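Local coordinates for protein cytosine deaminase (PDB 4R85) that catalyses the hydrolytic deamination of cytosine and probably of 5-methylcytosine, using an iron(II) centre in an amidohydrolase barrel, at residues 46-52 / 371-377; 59-64 / 98-103; 152-156 / 190-195; 203-207 / 233-238; 272-277 / 313-317. All blocks are in the same frame, centred on the assembly; numbering follows the deposited sequence.

Contact 1 (46-52 / 371-377)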
# COMPACT_ATOMS: atom_id res chain seq x y z
N ARG A 46 -8.56 7.91 -22.08
CA ARG A 46 -7.69 7.21 -21.15
C ARG A 46 -6.23 7.23 -21.60
O ARG A 46 -5.93 7.38 -22.79
CB ARG A 46 -8.15 5.77 -20.96
CG ARG A 46 -9.44 5.68 -20.20
CD ARG A 46 -9.96 4.28 -20.20
NE ARG A 46 -11.28 4.21 -19.60
CZ ARG A 46 -12.40 4.00 -20.29
NH1 ARG A 46 -12.34 3.83 -21.60
NH2 ARG A 46 -13.57 3.94 -19.66
N LEU A 47 -5.34 7.07 -20.64
CA LEU A 47 -3.91 7.07 -20.88
C LEU A 47 -3.41 5.82 -21.63
O LEU A 47 -3.75 4.69 -21.26
CB LEU A 47 -3.23 7.16 -19.51
CG LEU A 47 -1.80 7.57 -19.29
CD1 LEU A 47 -1.49 8.89 -19.95
CD2 LEU A 47 -1.58 7.66 -17.79
N ALA A 48 -2.63 6.02 -22.68
CA ALA A 48 -1.88 4.93 -23.31
C ALA A 48 -0.43 5.02 -22.86
O ALA A 48 0.19 6.08 -22.94
CB ALA A 48 -1.97 5.01 -24.83
N ILE A 49 0.12 3.91 -22.37
CA ILE A 49 1.51 3.89 -21.88
C ILE A 49 2.21 2.64 -22.39
O ILE A 49 1.56 1.66 -22.76
CB ILE A 49 1.57 3.84 -20.34
CG1 ILE A 49 0.73 2.67 -19.83
CG2 ILE A 49 1.09 5.14 -19.73
CD1 ILE A 49 0.97 2.34 -18.37
N PRO A 50 3.55 2.68 -22.42
CA PRO A 50 4.28 1.43 -22.67
C PRO A 50 4.03 0.46 -21.50
O PRO A 50 3.57 0.89 -20.44
CB PRO A 50 5.73 1.90 -22.74
CG PRO A 50 5.76 3.17 -21.92
CD PRO A 50 4.45 3.83 -22.25
N PRO A 51 4.31 -0.84 -21.69
CA PRO A 51 3.93 -1.82 -20.67
C PRO A 51 4.62 -1.59 -19.33
O PRO A 51 5.70 -0.98 -19.26
CB PRO A 51 4.41 -3.16 -21.26
CG PRO A 51 4.55 -2.89 -22.74
CD PRO A 51 4.96 -1.46 -22.86
N PHE A 52 4.00 -2.06 -18.26
CA PHE A 52 4.68 -2.02 -16.97
C PHE A 52 5.87 -2.97 -17.01
O PHE A 52 5.89 -3.93 -17.79
CB PHE A 52 3.72 -2.39 -15.84
CG PHE A 52 2.70 -1.33 -15.53
CD1 PHE A 52 1.35 -1.58 -15.66
CD2 PHE A 52 3.10 -0.07 -15.09
CE1 PHE A 52 0.41 -0.61 -15.37
CE2 PHE A 52 2.17 0.91 -14.79
CZ PHE A 52 0.82 0.64 -14.94
N ASN A 371 3.99 -2.51 -28.30
CA ASN A 371 3.71 -3.03 -26.98
C ASN A 371 3.22 -1.88 -26.12
O ASN A 371 3.98 -0.95 -25.85
CB ASN A 371 4.98 -3.60 -26.34
CG ASN A 371 5.64 -4.68 -27.19
OD1 ASN A 371 5.01 -5.29 -28.05
ND2 ASN A 371 6.92 -4.92 -26.95
N LEU A 372 1.96 -1.94 -25.70
CA LEU A 372 1.38 -0.85 -24.93
C LEU A 372 0.12 -1.25 -24.17
O LEU A 372 -0.49 -2.29 -24.45
CB LEU A 372 1.09 0.35 -25.84
CG LEU A 372 -0.07 0.22 -26.84
CD1 LEU A 372 -0.57 1.59 -27.26
CD2 LEU A 372 0.35 -0.58 -28.07
N LEU A 373 -0.26 -0.40 -23.22
CA LEU A 373 -1.45 -0.62 -22.40
C LEU A 373 -2.38 0.57 -22.50
O LEU A 373 -1.95 1.70 -22.76
CB LEU A 373 -1.07 -0.79 -20.93
CG LEU A 373 0.06 -1.74 -20.54
CD1 LEU A 373 0.29 -1.67 -19.04
CD2 LEU A 373 -0.24 -3.16 -20.98
N ILE A 374 -3.66 0.31 -22.28
CA ILE A 374 -4.60 1.38 -22.02
C ILE A 374 -5.03 1.26 -20.56
O ILE A 374 -5.58 0.24 -20.15
CB ILE A 374 -5.82 1.31 -22.95
CG1 ILE A 374 -5.38 1.52 -24.41
CG2 ILE A 374 -6.86 2.35 -22.54
CD1 ILE A 374 -6.47 1.29 -25.41
N LEU A 375 -4.75 2.30 -19.77
CA LEU A 375 -5.04 2.32 -18.34
C LEU A 375 -6.32 3.10 -18.08
O LEU A 375 -6.57 4.10 -18.74
CB LEU A 375 -3.93 3.04 -17.59
CG LEU A 375 -2.67 2.38 -17.06
CD1 LEU A 375 -1.94 3.40 -16.21
CD2 LEU A 375 -3.02 1.14 -16.24
N ASP A 376 -7.11 2.66 -17.10
CA ASP A 376 -8.37 3.33 -16.79
C ASP A 376 -8.13 4.58 -15.92
O ASP A 376 -8.62 4.66 -14.78
CB ASP A 376 -9.33 2.37 -16.09
CG ASP A 376 -10.75 2.91 -16.00
OD1 ASP A 376 -11.12 3.80 -16.80
OD2 ASP A 376 -11.50 2.44 -15.11
N ALA A 377 -7.38 5.53 -16.46
CA ALA A 377 -7.09 6.79 -15.80
C ALA A 377 -6.53 7.74 -16.85
O ALA A 377 -6.09 7.30 -17.90
CB ALA A 377 -6.08 6.59 -14.70
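Leu47 and Ile49 exchange backbone hydrogen bonds with 371-377, pairing the start of strand 47-57 with strand 372-375, antiparallel, where the first barrel strand of the amidohydrolase fold meets the small beta domain. Ile49 and Leu373 bond both ways, Leu373 N to Ile49 O at 2.8 Å and Ile49 N to Leu373 O at 3.1 Å. Further along, Leu375 N donates to Leu47 O, and Leu47 N bonds Ala377 O (2.9 Å), on the far side of the inverse gamma turn centred on Asp376. Ile49, Leu373 and Leu375 share one face of the sheet, and the Phe52 ring packs against them. The CD1 methyl of Ile49 lies over the Phe52 ring near its rim and touches Leu375 CD1 at 3.8 Å, while Leu375 CD2 comes to the ring edge. Leu373 CD1 approaches Phe52 CD1 obliquely, at 3.5 Å. On the other face Ala48 and Ile374 pack against strand 2-7, and strand 390-395 continues the sheet beyond 372-375. Arg46 closes the far end with an extended side chain, its NH1 held by Gln44. Arg46 NE forms a salt bridge with Asp376 OD1 at 2.8 Å, on the anti side and 33° out of the carboxylate plane, which is turned 55° from the guanidinium.

Contact 2 (59-64 / 98-103)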
# COMPACT_ATOMS: atom_id res chain seq x y z
N LEU A 59 11.28 -15.54 -9.48
CA LEU A 59 10.32 -16.52 -10.01
C LEU A 59 10.61 -17.96 -9.58
O LEU A 59 9.71 -18.79 -9.59
CB LEU A 59 10.24 -16.44 -11.53
CG LEU A 59 9.58 -15.18 -12.07
CD1 LEU A 59 9.53 -15.21 -13.59
CD2 LEU A 59 8.18 -15.03 -11.46
N ASP A 60 11.85 -18.26 -9.23
CA ASP A 60 12.15 -19.63 -8.79
C ASP A 60 11.48 -19.95 -7.46
O ASP A 60 11.07 -21.08 -7.21
CB ASP A 60 13.66 -19.93 -8.78
CG ASP A 60 14.44 -19.04 -7.81
OD1 ASP A 60 15.54 -19.47 -7.41
OD2 ASP A 60 13.97 -17.93 -7.45
N ALA A 61 11.34 -18.93 -6.61
CA ALA A 61 10.81 -19.12 -5.26
C ALA A 61 9.33 -18.77 -5.13
O ALA A 61 8.72 -18.99 -4.09
CB ALA A 61 11.62 -18.32 -4.24
N THR A 62 8.74 -18.24 -6.20
CA THR A 62 7.36 -17.76 -6.13
C THR A 62 6.36 -18.88 -5.76
O THR A 62 6.52 -20.03 -6.16
CB THR A 62 6.95 -17.07 -7.45
OG1 THR A 62 5.70 -16.39 -7.26
CG2 THR A 62 6.81 -18.09 -8.57
N LEU A 63 5.36 -18.52 -4.96
CA LEU A 63 4.27 -19.43 -4.59
C LEU A 63 4.74 -20.61 -3.73
O LEU A 63 4.14 -21.68 -3.78
CB LEU A 63 3.52 -19.95 -5.83
CG LEU A 63 3.15 -18.90 -6.88
CD1 LEU A 63 2.37 -19.53 -8.04
CD2 LEU A 63 2.35 -17.78 -6.24
N THR A 64 5.82 -20.43 -2.97
CA THR A 64 6.33 -21.50 -2.10
C THR A 64 6.23 -21.13 -0.62
O THR A 64 6.77 -21.84 0.23
CB THR A 64 7.80 -21.87 -2.41
OG1 THR A 64 8.66 -20.77 -2.09
CG2 THR A 64 7.99 -22.26 -3.86
N ARG A 98 4.83 -23.06 -11.17
CA ARG A 98 4.73 -21.88 -10.31
C ARG A 98 5.13 -20.59 -11.03
O ARG A 98 4.48 -19.55 -10.89
CB ARG A 98 5.58 -22.05 -9.05
CG ARG A 98 5.07 -23.14 -8.11
CD ARG A 98 5.93 -23.26 -6.83
NE ARG A 98 7.23 -23.87 -7.09
CZ ARG A 98 8.37 -23.20 -7.28
NH1 ARG A 98 8.39 -21.88 -7.24
NH2 ARG A 98 9.50 -23.86 -7.51
N ALA A 99 6.20 -20.67 -11.81
CA ALA A 99 6.68 -19.50 -12.55
C ALA A 99 5.63 -19.04 -13.56
O ALA A 99 5.35 -17.85 -13.70
CB ALA A 99 7.99 -19.81 -13.25
N LEU A 100 5.03 -20.00 -14.27
CA LEU A 100 4.03 -19.68 -15.28
C LEU A 100 2.78 -19.05 -14.67
O LEU A 100 2.23 -18.12 -15.23
CB LEU A 100 3.66 -20.92 -16.09
CG LEU A 100 4.74 -21.32 -17.10
CD1 LEU A 100 4.33 -22.58 -17.82
CD2 LEU A 100 5.01 -20.18 -18.09
N LYS A 101 2.36 -19.56 -13.51
CA LYS A 101 1.22 -18.97 -12.81
C LYS A 101 1.47 -17.51 -12.41
O LYS A 101 0.60 -16.65 -12.56
CB LYS A 101 0.87 -19.79 -11.58
CG LYS A 101 -0.24 -19.20 -10.73
CD LYS A 101 -0.80 -20.23 -9.77
CE LYS A 101 -1.72 -19.59 -8.74
NZ LYS A 101 -2.34 -20.64 -7.87
N THR A 102 2.67 -17.24 -11.91
CA THR A 102 3.01 -15.90 -11.46
C THR A 102 3.21 -14.96 -12.65
O THR A 102 2.83 -13.78 -12.60
CB THR A 102 4.24 -15.95 -10.54
OG1 THR A 102 3.87 -16.58 -9.31
CG2 THR A 102 4.75 -14.55 -10.21
N ILE A 103 3.76 -15.48 -13.73
CA ILE A 103 3.84 -14.72 -14.97
C ILE A 103 2.44 -14.34 -15.46
O ILE A 103 2.22 -13.22 -15.92
CB ILE A 103 4.63 -15.50 -16.04
CG1 ILE A 103 6.13 -15.49 -15.70
CG2 ILE A 103 4.40 -14.89 -17.42
CD1 ILE A 103 6.95 -16.44 -16.54
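Arg98 of helix 92-108 reaches into the loop 59-64 that follows the first barrel strand of this amidohydrolase, and its guanidinium organises the loop through main-chain oxygens. Arg98 NH1 donates twice, to Asp60 O and to Thr62 O, both at 2.8 Å and both close to the guanidinium plane. The two carbonyls receive it differently: Thr62 O uses an in-plane lone pair, whereas at Asp60 O the nitrogen stands 52° above the carbonyl plane. Arg98 NH2 adds a weak bond to Asp60 O. A bend at chi3 (-73°) turns the guanidinium back toward the loop, and a salt bridge from NE to Asp94 restrains the group from the helix side. Thr64 CG2 lies over one face of the guanidinium near the rim, 3.3 Å above the plane.

The type II turn from Ala61 to Thr64 is tied by Thr64 OG1 to Ala61 O, 2.7 Å. Among the hydroxyls, Thr62 and Thr102 meet tip to tip, Thr62 OG1 lying 2.8 Å from Thr102 OG1. Thr62 OG1 also bonds the backbone of Ile310.

Apolar contacts flank this polar centre. Leu63, at positive phi, lays CD1 along the aliphatic chain of Lys101, while its CG and methyls slide past the Thr102 hydroxyl. At the other end Leu59 spreads over the helix: Leu59 CD1 meets Ile103 CG1 at 4.0 Å, and Leu59 CD2 touches Thr102 CG2 at 3.7 Å.

Contact 3 (152-156 / 190-195)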
# COMPACT_ATOMS: atom_id res chain seq x y z
N GLU A 152 23.30 -18.14 -1.58
CA GLU A 152 24.07 -18.47 -0.39
C GLU A 152 25.53 -18.01 -0.47
O GLU A 152 26.37 -18.42 0.33
CB GLU A 152 23.92 -19.96 -0.05
CG GLU A 152 22.46 -20.26 0.28
CD GLU A 152 22.23 -21.65 0.82
OE1 GLU A 152 21.24 -22.29 0.39
OE2 GLU A 152 23.03 -22.10 1.66
N GLY A 153 25.81 -17.13 -1.43
CA GLY A 153 27.12 -16.54 -1.54
C GLY A 153 27.97 -17.16 -2.64
O GLY A 153 27.85 -18.35 -2.94
N ILE A 154 28.81 -16.34 -3.24
CA ILE A 154 29.80 -16.80 -4.21
C ILE A 154 31.00 -17.42 -3.50
O ILE A 154 31.45 -18.52 -3.85
CB ILE A 154 30.27 -15.62 -5.09
CG1 ILE A 154 29.10 -15.09 -5.92
CG2 ILE A 154 31.43 -16.04 -5.99
CD1 ILE A 154 29.42 -13.86 -6.75
N GLU A 155 31.54 -16.72 -2.51
CA GLU A 155 32.77 -17.14 -1.86
C GLU A 155 32.47 -18.04 -0.67
O GLU A 155 33.36 -18.69 -0.14
CB GLU A 155 33.57 -15.92 -1.36
CG GLU A 155 33.69 -14.76 -2.34
CD GLU A 155 34.66 -15.04 -3.49
OE1 GLU A 155 35.24 -14.07 -4.02
OE2 GLU A 155 34.85 -16.22 -3.87
N SER A 156 31.20 -18.06 -0.26
CA SER A 156 30.81 -18.67 1.01
C SER A 156 30.03 -19.98 0.84
O SER A 156 29.64 -20.61 1.82
CB SER A 156 29.98 -17.66 1.82
OG SER A 156 30.59 -16.36 1.83
N SER A 190 35.81 -9.41 -2.60
CA SER A 190 36.30 -10.30 -3.65
C SER A 190 35.15 -10.82 -4.50
O SER A 190 35.32 -11.04 -5.70
CB SER A 190 37.15 -11.44 -3.08
OG SER A 190 36.35 -12.35 -2.35
N SER A 191 33.98 -11.02 -3.89
CA SER A 191 32.82 -11.48 -4.66
C SER A 191 32.44 -10.47 -5.74
O SER A 191 32.09 -10.84 -6.87
CB SER A 191 31.62 -11.83 -3.77
OG SER A 191 30.95 -10.68 -3.30
N VAL A 192 32.51 -9.18 -5.41
CA VAL A 192 32.16 -8.15 -6.39
C VAL A 192 33.19 -8.12 -7.52
O VAL A 192 32.83 -8.01 -8.70
CB VAL A 192 31.99 -6.76 -5.75
CG1 VAL A 192 31.79 -5.69 -6.83
CG2 VAL A 192 30.81 -6.76 -4.76
N MET A 193 34.47 -8.25 -7.17
CA MET A 193 35.52 -8.29 -8.20
C MET A 193 35.31 -9.47 -9.15
O MET A 193 35.39 -9.32 -10.38
CB MET A 193 36.92 -8.36 -7.58
CG MET A 193 37.22 -7.21 -6.63
SD MET A 193 37.08 -5.59 -7.45
CE MET A 193 37.53 -4.50 -6.10
N PHE A 194 35.01 -10.64 -8.58
CA PHE A 194 34.72 -11.82 -9.37
C PHE A 194 33.53 -11.64 -10.32
O PHE A 194 33.61 -11.98 -11.49
CB PHE A 194 34.47 -13.06 -8.49
CG PHE A 194 33.90 -14.22 -9.25
CD1 PHE A 194 34.73 -15.03 -10.02
CD2 PHE A 194 32.53 -14.47 -9.24
CE1 PHE A 194 34.20 -16.09 -10.76
CE2 PHE A 194 32.00 -15.54 -9.97
CZ PHE A 194 32.84 -16.35 -10.73
N LEU A 195 32.42 -11.15 -9.79
CA LEU A 195 31.19 -11.11 -10.58
C LEU A 195 31.32 -10.08 -11.71
O LEU A 195 30.80 -10.28 -12.80
CB LEU A 195 29.95 -10.85 -9.71
CG LEU A 195 29.64 -9.47 -9.12
CD1 LEU A 195 28.84 -8.57 -10.08
CD2 LEU A 195 28.87 -9.65 -7.80
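Ile154 and Ser191 bring the two backbones closest, with CA atoms 6.1 Å apart, where the irregular loop 152-156 passes the helical segment 190-195. From the loop, Ile154 and Glu155 both point toward the helix and carry the contact. The Glu155 chain bends at chi2 (-74°), which curls the carboxylate back to the serine pair at 190-191. Ser190 OG donates to Glu155 OE1 at 2.6 Å, a short bond that approaches from above the carboxylate, 42° out of its plane. Glu155 OE1 also takes a salt bridge from Arg161 of helix 160-170, so a serine hydroxyl and a guanidinium share one carboxylate oxygen. Nearer the backbone, Glu155 CG rests on Ser191 CB at 3.9 Å.

In the TIM-barrel fold of the amidohydrolases this is an outer-layer contact: 152-156 follows strand 143-149 and precedes helix 160-170, and it meets helix 185-202, the helix that leads into strand 205-209. Glu182, just ahead of helix 185-202, accepts bonds from the backbone N atoms of Ile154 and Glu155.

Ile154 supplies the apolar half. Its CG2 branch, anti to the backbone N, approaches the Phe194 ring obliquely, Ile154 CG2 to Phe194 CD2 being 3.8 Å. The longer branch ends in CD1, which sits 4.0 Å from Ser191 O and 4.3 Å from Leu195 CB. Phe194 continues onto helix 160-170, against Arg161, Met164 and Thr165.

Contact 4 (203-207 / 233-238)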
# COMPACT_ATOMS: atom_id res chain seq x y z
N GLY A 203 30.30 -10.74 -21.45
CA GLY A 203 29.50 -9.65 -22.00
C GLY A 203 28.05 -9.65 -21.52
O GLY A 203 27.12 -9.52 -22.32
N ARG A 204 27.86 -9.75 -20.21
CA ARG A 204 26.52 -9.81 -19.64
C ARG A 204 26.21 -8.57 -18.82
O ARG A 204 27.11 -7.81 -18.46
CB ARG A 204 26.35 -11.06 -18.78
CG ARG A 204 26.74 -12.36 -19.49
CD ARG A 204 25.76 -12.73 -20.60
NE ARG A 204 26.37 -13.68 -21.53
CZ ARG A 204 26.22 -15.00 -21.48
NH1 ARG A 204 26.83 -15.76 -22.37
NH2 ARG A 204 25.45 -15.55 -20.55
N LEU A 205 24.93 -8.38 -18.52
CA LEU A 205 24.50 -7.32 -17.62
C LEU A 205 24.79 -7.73 -16.19
O LEU A 205 25.16 -8.88 -15.93
CB LEU A 205 23.00 -7.05 -17.80
CG LEU A 205 22.54 -6.70 -19.22
CD1 LEU A 205 21.07 -6.31 -19.23
CD2 LEU A 205 23.40 -5.57 -19.78
N VAL A 206 24.64 -6.80 -15.25
CA VAL A 206 24.88 -7.06 -13.83
C VAL A 206 23.72 -6.53 -13.00
O VAL A 206 23.26 -5.42 -13.22
CB VAL A 206 26.17 -6.34 -13.37
CG1 VAL A 206 26.32 -6.39 -11.84
CG2 VAL A 206 27.38 -6.96 -14.04
N ASP A 207 23.23 -7.34 -12.07
CA ASP A 207 22.21 -6.88 -11.12
C ASP A 207 22.43 -7.56 -9.78
O ASP A 207 22.16 -8.75 -9.64
CB ASP A 207 20.81 -7.20 -11.63
CG ASP A 207 19.73 -6.44 -10.88
OD1 ASP A 207 18.72 -6.05 -11.52
OD2 ASP A 207 19.87 -6.23 -9.65
N MET A 233 31.10 0.32 -17.51
CA MET A 233 29.90 -0.47 -17.75
C MET A 233 28.69 -0.04 -16.92
O MET A 233 27.78 -0.84 -16.69
CB MET A 233 30.20 -1.98 -17.59
CG MET A 233 30.98 -2.38 -16.36
SD MET A 233 31.63 -4.08 -16.41
CE MET A 233 30.11 -5.04 -16.56
N GLY A 234 28.65 1.22 -16.50
CA GLY A 234 27.59 1.67 -15.62
C GLY A 234 26.16 1.41 -16.08
O GLY A 234 25.32 0.95 -15.31
N ALA A 235 25.88 1.70 -17.35
CA ALA A 235 24.55 1.49 -17.91
C ALA A 235 24.10 0.03 -17.81
O ALA A 235 22.90 -0.27 -17.75
CB ALA A 235 24.50 1.97 -19.37
N GLN A 236 25.06 -0.88 -17.77
CA GLN A 236 24.78 -2.32 -17.75
C GLN A 236 24.71 -2.87 -16.33
O GLN A 236 24.58 -4.09 -16.14
CB GLN A 236 25.83 -3.08 -18.54
CG GLN A 236 25.78 -2.86 -20.06
CD GLN A 236 26.30 -1.50 -20.47
OE1 GLN A 236 27.37 -1.08 -20.03
NE2 GLN A 236 25.55 -0.81 -21.31
N VAL A 237 24.80 -1.99 -15.34
CA VAL A 237 24.89 -2.41 -13.94
C VAL A 237 23.75 -1.86 -13.10
O VAL A 237 23.45 -0.67 -13.15
CB VAL A 237 26.24 -1.96 -13.32
CG1 VAL A 237 26.30 -2.32 -11.83
CG2 VAL A 237 27.41 -2.61 -14.08
N THR A 238 23.11 -2.73 -12.33
CA THR A 238 22.07 -2.32 -11.40
C THR A 238 22.42 -2.77 -9.99
O THR A 238 22.94 -3.88 -9.79
CB THR A 238 20.68 -2.89 -11.80
OG1 THR A 238 20.31 -2.38 -13.08
CG2 THR A 238 19.62 -2.48 -10.78
O HOH W 1 21.47 -4.37 -15.11
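Val206 and Val237 lie side by side and point the same way, with Val206 CB 4.0 Å from Val237 CG2 and their CG1 methyls also in contact. Both valines have CG1 anti to the backbone N (chi1 170° and 176°), so the branches run in matching directions. Met233 crosses Val206 at about a right angle, its chain bent at chi3 to bring CE to Val206 CG2, 4.2 Å away. Leu195 and Ala199 of helix 185-202 pack on Val206 as well, so this face of the sheet looks onto the outer helical layer.

The matched orientation follows from parallel pairing. Val206 N donates to Gln236 O at 2.9 Å, and Val206 O accepts from Thr238 N at 2.8 Å, the donor tilted 33° from the carbonyl plane. Strands 205-209 and 237-240 are neighbours in the barrel of the amidohydrolase fold, joined through helix 220-231 as a beta-alpha-beta unit. Both lead to iron ligands: His209 ends the first strand, and His241 directly follows the second.

Asp207 and Thr238 make the second side-by-side pair, on the opposite face, toward the barrel interior. Asp207 OD1 lies 3.7 Å from Thr238 CB, while the charged end is held by others: OD1 in a salt bridge with Arg115, OD2 bonded to Ser240. A water lies between Val206 O and Thr238 OG1, within hydrogen-bonding distance of both (2.8 and 3.1 Å). At the strand entrance Leu205 crosses Gln236 nearly perpendicularly, Leu205 CD2 touching Gln236 CG at 3.6 Å.

Contact 5 (272-277 / 313-317). With 17E (5-methylcytosine), chain G.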
# COMPACT_ATOMS: atom_id res chain seq x y z
N THR A 272 7.64 -2.65 -0.68
CA THR A 272 6.79 -3.52 0.12
C THR A 272 7.63 -4.61 0.78
O THR A 272 7.38 -4.99 1.91
CB THR A 272 5.63 -4.18 -0.68
OG1 THR A 272 6.16 -4.95 -1.77
CG2 THR A 272 4.69 -3.11 -1.21
N GLU A 273 8.64 -5.09 0.07
CA GLU A 273 9.47 -6.16 0.62
C GLU A 273 10.32 -5.62 1.76
O GLU A 273 10.41 -6.23 2.83
CB GLU A 273 10.37 -6.78 -0.45
CG GLU A 273 11.02 -8.06 -0.00
CD GLU A 273 10.26 -9.29 -0.49
OE1 GLU A 273 9.17 -9.13 -1.08
OE2 GLU A 273 10.79 -10.40 -0.32
N SER A 274 10.93 -4.47 1.53
CA SER A 274 11.86 -3.91 2.50
C SER A 274 11.18 -3.42 3.77
O SER A 274 11.71 -3.59 4.86
CB SER A 274 12.72 -2.83 1.86
OG SER A 274 13.59 -3.46 0.93
N ILE A 275 9.98 -2.85 3.64
CA ILE A 275 9.26 -2.42 4.83
C ILE A 275 8.92 -3.65 5.70
O ILE A 275 8.84 -3.56 6.92
CB ILE A 275 8.00 -1.61 4.48
CG1 ILE A 275 7.50 -0.84 5.71
CG2 ILE A 275 6.91 -2.49 3.88
CD1 ILE A 275 8.37 0.39 6.03
N HIS A 276 8.74 -4.80 5.05
CA HIS A 276 8.46 -6.05 5.75
C HIS A 276 9.72 -6.68 6.37
O HIS A 276 9.72 -7.07 7.53
CB HIS A 276 7.77 -7.02 4.77
CG HIS A 276 7.68 -8.44 5.25
ND1 HIS A 276 6.94 -8.82 6.35
CD2 HIS A 276 8.22 -9.58 4.75
CE1 HIS A 276 7.04 -10.12 6.52
NE2 HIS A 276 7.81 -10.61 5.57
N LEU A 277 10.80 -6.77 5.59
CA LEU A 277 12.00 -7.47 6.03
C LEU A 277 12.96 -6.60 6.84
O LEU A 277 13.74 -7.10 7.64
CB LEU A 277 12.78 -8.04 4.84
CG LEU A 277 12.12 -9.13 4.00
CD1 LEU A 277 13.11 -9.59 2.95
CD2 LEU A 277 11.71 -10.32 4.90
N PRO A 313 9.24 -17.57 0.47
CA PRO A 313 9.66 -17.70 1.87
C PRO A 313 9.92 -16.36 2.59
O PRO A 313 9.98 -16.35 3.82
CB PRO A 313 10.97 -18.49 1.78
CG PRO A 313 10.90 -19.21 0.48
CD PRO A 313 10.17 -18.29 -0.44
N TRP A 314 10.06 -15.27 1.85
CA TRP A 314 10.38 -13.97 2.44
C TRP A 314 9.14 -13.09 2.64
O TRP A 314 9.12 -12.23 3.52
CB TRP A 314 11.41 -13.21 1.60
CG TRP A 314 12.75 -13.86 1.61
CD1 TRP A 314 13.77 -13.64 2.50
CD2 TRP A 314 13.22 -14.86 0.69
NE1 TRP A 314 14.84 -14.44 2.19
CE2 TRP A 314 14.53 -15.21 1.09
CE3 TRP A 314 12.65 -15.50 -0.42
CZ2 TRP A 314 15.29 -16.17 0.41
CZ3 TRP A 314 13.41 -16.46 -1.10
CH2 TRP A 314 14.72 -16.79 -0.68
N TYR A 315 8.12 -13.31 1.83
CA TYR A 315 7.00 -12.38 1.75
C TYR A 315 5.70 -13.10 1.40
O TYR A 315 5.59 -13.71 0.35
CB TYR A 315 7.34 -11.31 0.70
CG TYR A 315 6.30 -10.23 0.51
CD1 TYR A 315 5.42 -10.26 -0.56
CD2 TYR A 315 6.22 -9.16 1.40
CE1 TYR A 315 4.48 -9.25 -0.75
CE2 TYR A 315 5.28 -8.15 1.22
CZ TYR A 315 4.42 -8.20 0.14
OH TYR A 315 3.48 -7.20 -0.04
N PRO A 316 4.71 -13.05 2.31
CA PRO A 316 3.55 -13.94 2.14
C PRO A 316 2.47 -13.41 1.20
O PRO A 316 1.54 -14.15 0.87
CB PRO A 316 3.00 -14.08 3.57
CG PRO A 316 3.39 -12.79 4.25
CD PRO A 316 4.71 -12.36 3.61
N LEU A 317 2.58 -12.15 0.78
CA LEU A 317 1.56 -11.56 -0.09
C LEU A 317 2.04 -11.45 -1.54
O LEU A 317 2.93 -12.20 -1.96
CB LEU A 317 1.11 -10.21 0.47
CG LEU A 317 0.39 -10.31 1.83
CD1 LEU A 317 0.09 -8.92 2.38
CD2 LEU A 317 -0.89 -11.12 1.71
N1 17E G . 16.72 -13.54 -1.34
C2 17E G . 17.32 -12.43 -0.90
O2 17E G . 18.64 -12.47 -0.55
N3 17E G . 16.66 -11.27 -0.81
C4 17E G . 15.36 -11.20 -1.15
N4 17E G . 14.66 -9.96 -1.05
C5 17E G . 14.69 -12.34 -1.62
C6 17E G . 15.42 -13.52 -1.70
CM5 17E G . 13.25 -12.27 -2.00
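Glu273 and Trp314 meet at the 5-methylcytosine pocket of the amidohydrolase barrel. The ring contacts come first: C6 of 5-methylcytosine lies 3.2 Å above one face of the Trp314 indole, over its centre, while Pro313 CB lies over the opposite face near the rim. Trp314 NE1 is bonded to Leu76 O, which helps to fix the rotation of the ring. A second aromatic contact is an offset edge-to-face pair, Tyr315 presenting its edge to the face of His276 with planes at 74°.

Of the polar groups, the Glu273 carboxylate divides its oxygens. OE1 packs on Tyr315 CB at 3.4 Å; OE2 lies 3.5 Å from Trp314 CB, equally close to 17E CM5, and is bonded to Ser309. A bend at chi2 (98°) brings it there. His276 NE2 stands 2.9 Å from Trp314 O, which lies at the imidazole edge.

Leu277 provides the apolar contact, CD1 reaching Trp314 CD1 at 4.1 Å. Segment 272-277 belongs to the short helix after strand 266-269. The loop holding 313-317 runs between strand 303-305 and helix 322-332; Tyr315 OH bonds Arg324 of that helix and His331 of the second subunit.

In the fold
Contacts 1, 2, 4 and 5 are largely buried; contact 3 is only partly so, at the barrel's outer helical layer. Contacts 1 and 4 both use the large sheet, but the former is antiparallel and joins barrel to small domain, while the latter pairs neighbouring parallel barrel strands. Contact 1 closes the long chain loop in which the other four are nested. Contacts 3 and 4 touch through Leu195 and Val206; contacts 2 and 5 meet where Ala61 and Thr64 pack on Trp314 and Pro313, close to the ligand. Contact 2 relies on an arginine gripping carbonyls, contact 3 on a serine-carboxylate bond, and contact 5 on aromatic packing.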